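Local coordinates for universal stress protein (Burkholderia pseudomallei, PDB 4WNY) that belongs to the universal stress protein A family and probably takes part in the bacterial response to stress, at residues Ser7-Ala12 against Ala33-Val38. Numbering follows the deposited sequence.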
loop_
_atom_site.group_PDB
_atom_site.type_symbol
_atom_site.label_atom_id
_atom_site.label_comp_id
_atom_site.label_asym_id
_atom_site.label_seq_id
_atom_site.Cartn_x
_atom_site.Cartn_y
_atom_site.Cartn_z
ATOM N N SER A 7 5.051 -6.749 -10.950
ATOM C CA SER A 7 4.697 -7.124 -12.317
ATOM C C SER A 7 3.192 -7.278 -12.503
ATOM O O SER A 7 2.645 -6.899 -13.539
ATOM C CB SER A 7 5.398 -8.424 -12.710
ATOM O OG SER A 7 5.047 -9.472 -11.823
ATOM N N ILE A 8 2.527 -7.841 -11.498
ATOM C CA ILE A 8 1.087 -8.059 -11.565
ATOM C C ILE A 8 0.368 -7.456 -10.361
ATOM O O ILE A 8 0.585 -7.865 -9.219
ATOM C CB ILE A 8 0.753 -9.560 -11.662
ATOM C CG1 ILE A 8 1.280 -10.136 -12.978
ATOM C CG2 ILE A 8 -0.748 -9.779 -11.552
ATOM C CD1 ILE A 8 1.158 -11.644 -13.081
ATOM N N ILE A 9 -0.493 -6.480 -10.629
ATOM C CA ILE A 9 -1.203 -5.772 -9.571
ATOM C C ILE A 9 -2.683 -6.136 -9.537
ATOM O O ILE A 9 -3.356 -6.150 -10.569
ATOM C CB ILE A 9 -1.080 -4.249 -9.736
ATOM C CG1 ILE A 9 0.385 -3.846 -9.929
ATOM C CG2 ILE A 9 -1.690 -3.536 -8.540
ATOM C CD1 ILE A 9 0.574 -2.372 -10.224
ATOM N N LEU A 10 -3.187 -6.420 -8.341
ATOM C CA LEU A 10 -4.595 -6.737 -8.151
ATOM C C LEU A 10 -5.302 -5.586 -7.438
ATOM O O LEU A 10 -4.811 -5.081 -6.431
ATOM C CB LEU A 10 -4.742 -8.042 -7.357
ATOM C CG LEU A 10 -6.115 -8.706 -7.213
ATOM C CD1 LEU A 10 -5.945 -10.197 -6.985
ATOM C CD2 LEU A 10 -6.913 -8.098 -6.072
ATOM N N VAL A 11 -6.452 -5.174 -7.965
ATOM C CA VAL A 11 -7.258 -4.131 -7.334
ATOM C C VAL A 11 -8.697 -4.614 -7.132
ATOM O O VAL A 11 -9.337 -5.108 -8.062
ATOM C CB VAL A 11 -7.243 -2.821 -8.162
ATOM C CG1 VAL A 11 -7.552 -3.100 -9.622
ATOM C CG2 VAL A 11 -8.214 -1.797 -7.583
ATOM N N ALA A 12 -9.191 -4.488 -5.906
ATOM C CA ALA A 12 -10.520 -4.985 -5.562
ATOM C C ALA A 12 -11.602 -3.956 -5.861
ATOM O O ALA A 12 -11.563 -2.834 -5.353
ATOM C CB ALA A 12 -10.568 -5.387 -4.095
ATOM N N ALA A 33 4.698 1.810 -13.679
ATOM C CA ALA A 33 5.598 0.692 -13.437
ATOM C C ALA A 33 5.571 -0.308 -14.585
ATOM O O ALA A 33 6.236 -1.344 -14.522
ATOM C CB ALA A 33 5.243 0.003 -12.131
ATOM N N HIS A 34 4.802 0.012 -15.625
ATOM C CA HIS A 34 4.655 -0.853 -16.793
ATOM C C HIS A 34 4.207 -2.243 -16.369
ATOM O O HIS A 34 4.750 -3.252 -16.821
ATOM C CB HIS A 34 5.963 -0.935 -17.582
ATOM C CG HIS A 34 6.367 0.359 -18.215
ATOM N ND1 HIS A 34 6.353 1.559 -17.536
ATOM C CD2 HIS A 34 6.799 0.641 -19.467
ATOM C CE1 HIS A 34 6.757 2.524 -18.343
ATOM N NE2 HIS A 34 7.035 1.993 -19.520
ATOM N N ALA A 35 3.211 -2.279 -15.494
ATOM C CA ALA A 35 2.777 -3.521 -14.875
ATOM C C ALA A 35 1.445 -4.009 -15.426
ATOM O O ALA A 35 0.689 -3.246 -16.028
ATOM C CB ALA A 35 2.683 -3.339 -13.376
ATOM N N ARG A 36 1.166 -5.290 -15.217
ATOM C CA ARG A 36 -0.130 -5.853 -15.564
ATOM C C ARG A 36 -1.124 -5.593 -14.441
ATOM O O ARG A 36 -0.802 -5.760 -13.264
ATOM C CB ARG A 36 -0.015 -7.354 -15.831
ATOM C CG ARG A 36 0.847 -7.710 -17.027
ATOM C CD ARG A 36 0.933 -9.216 -17.203
ATOM N NE ARG A 36 -0.376 -9.811 -17.452
ATOM C CZ ARG A 36 -0.893 -9.998 -18.663
ATOM N NH1 ARG A 36 -0.208 -9.637 -19.739
ATOM N NH2 ARG A 36 -2.092 -10.547 -18.797
ATOM N N LEU A 37 -2.332 -5.177 -14.802
ATOM C CA LEU A 37 -3.362 -4.909 -13.806
ATOM C C LEU A 37 -4.475 -5.945 -13.887
ATOM O O LEU A 37 -4.931 -6.294 -14.973
ATOM C CB LEU A 37 -3.940 -3.507 -13.988
ATOM C CG LEU A 37 -4.823 -3.008 -12.845
ATOM C CD1 LEU A 37 -3.989 -2.754 -11.598
ATOM C CD2 LEU A 37 -5.573 -1.756 -13.257
ATOM N N VAL A 38 -4.903 -6.439 -12.732
ATOM C CA VAL A 38 -5.988 -7.408 -12.680
ATOM C C VAL A 38 -7.046 -6.960 -11.681
ATOM O O VAL A 38 -6.966 -7.289 -10.497
ATOM C CB VAL A 38 -5.483 -8.820 -12.295
ATOM C CG1 VAL A 38 -6.641 -9.799 -12.246
ATOM C CG2 VAL A 38 -4.421 -9.304 -13.277
#
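Ile9 is held by both its backbone N and its backbone O to the strand that starts at Arg36: its N donates to Arg36 O at 2.7 Å, almost straight at 175°, and its O accepts from Val38 N, also at 2.7 Å. One residue thus bonds to the two neighbours of its partner Leu37, the mark of parallel pairing. Arg36 N to Ser7 O (2.8 Å) opens the series, while Val11 N reaches Val38 O only weakly, at 3.3 Å. Side chains sort by face. With Ile9 and Val11 stands Leu37, whose CG lies anti to the backbone N (chi1 -168°); from there CD1 reaches Ile9 CB at 3.8 Å and also touches Val11 CG1. Nearer the strand's start, Ile9 CD1 rests on Ala35 CB at 3.9 Å. Strands 8-13 and 36-43 are joined through helix 17-32 as a beta-alpha-beta crossover, two neighbouring strands in the five-stranded parallel sheet of this universal stress protein fold. That helix covers the face of Ile9, Val11 and Leu37 through Leu29, Ala26 and Leu27. Across the sheet, Ile8 CG2 meets Val38 CG2 at 4.1 Å, and Ile111 of helix 100-111 packs on both residues and on Leu10. A Schellman motif ends helix 17-32, with His34 at positive phi (55°) as its C-prime residue, turning the chain into Ala35 and the second strand.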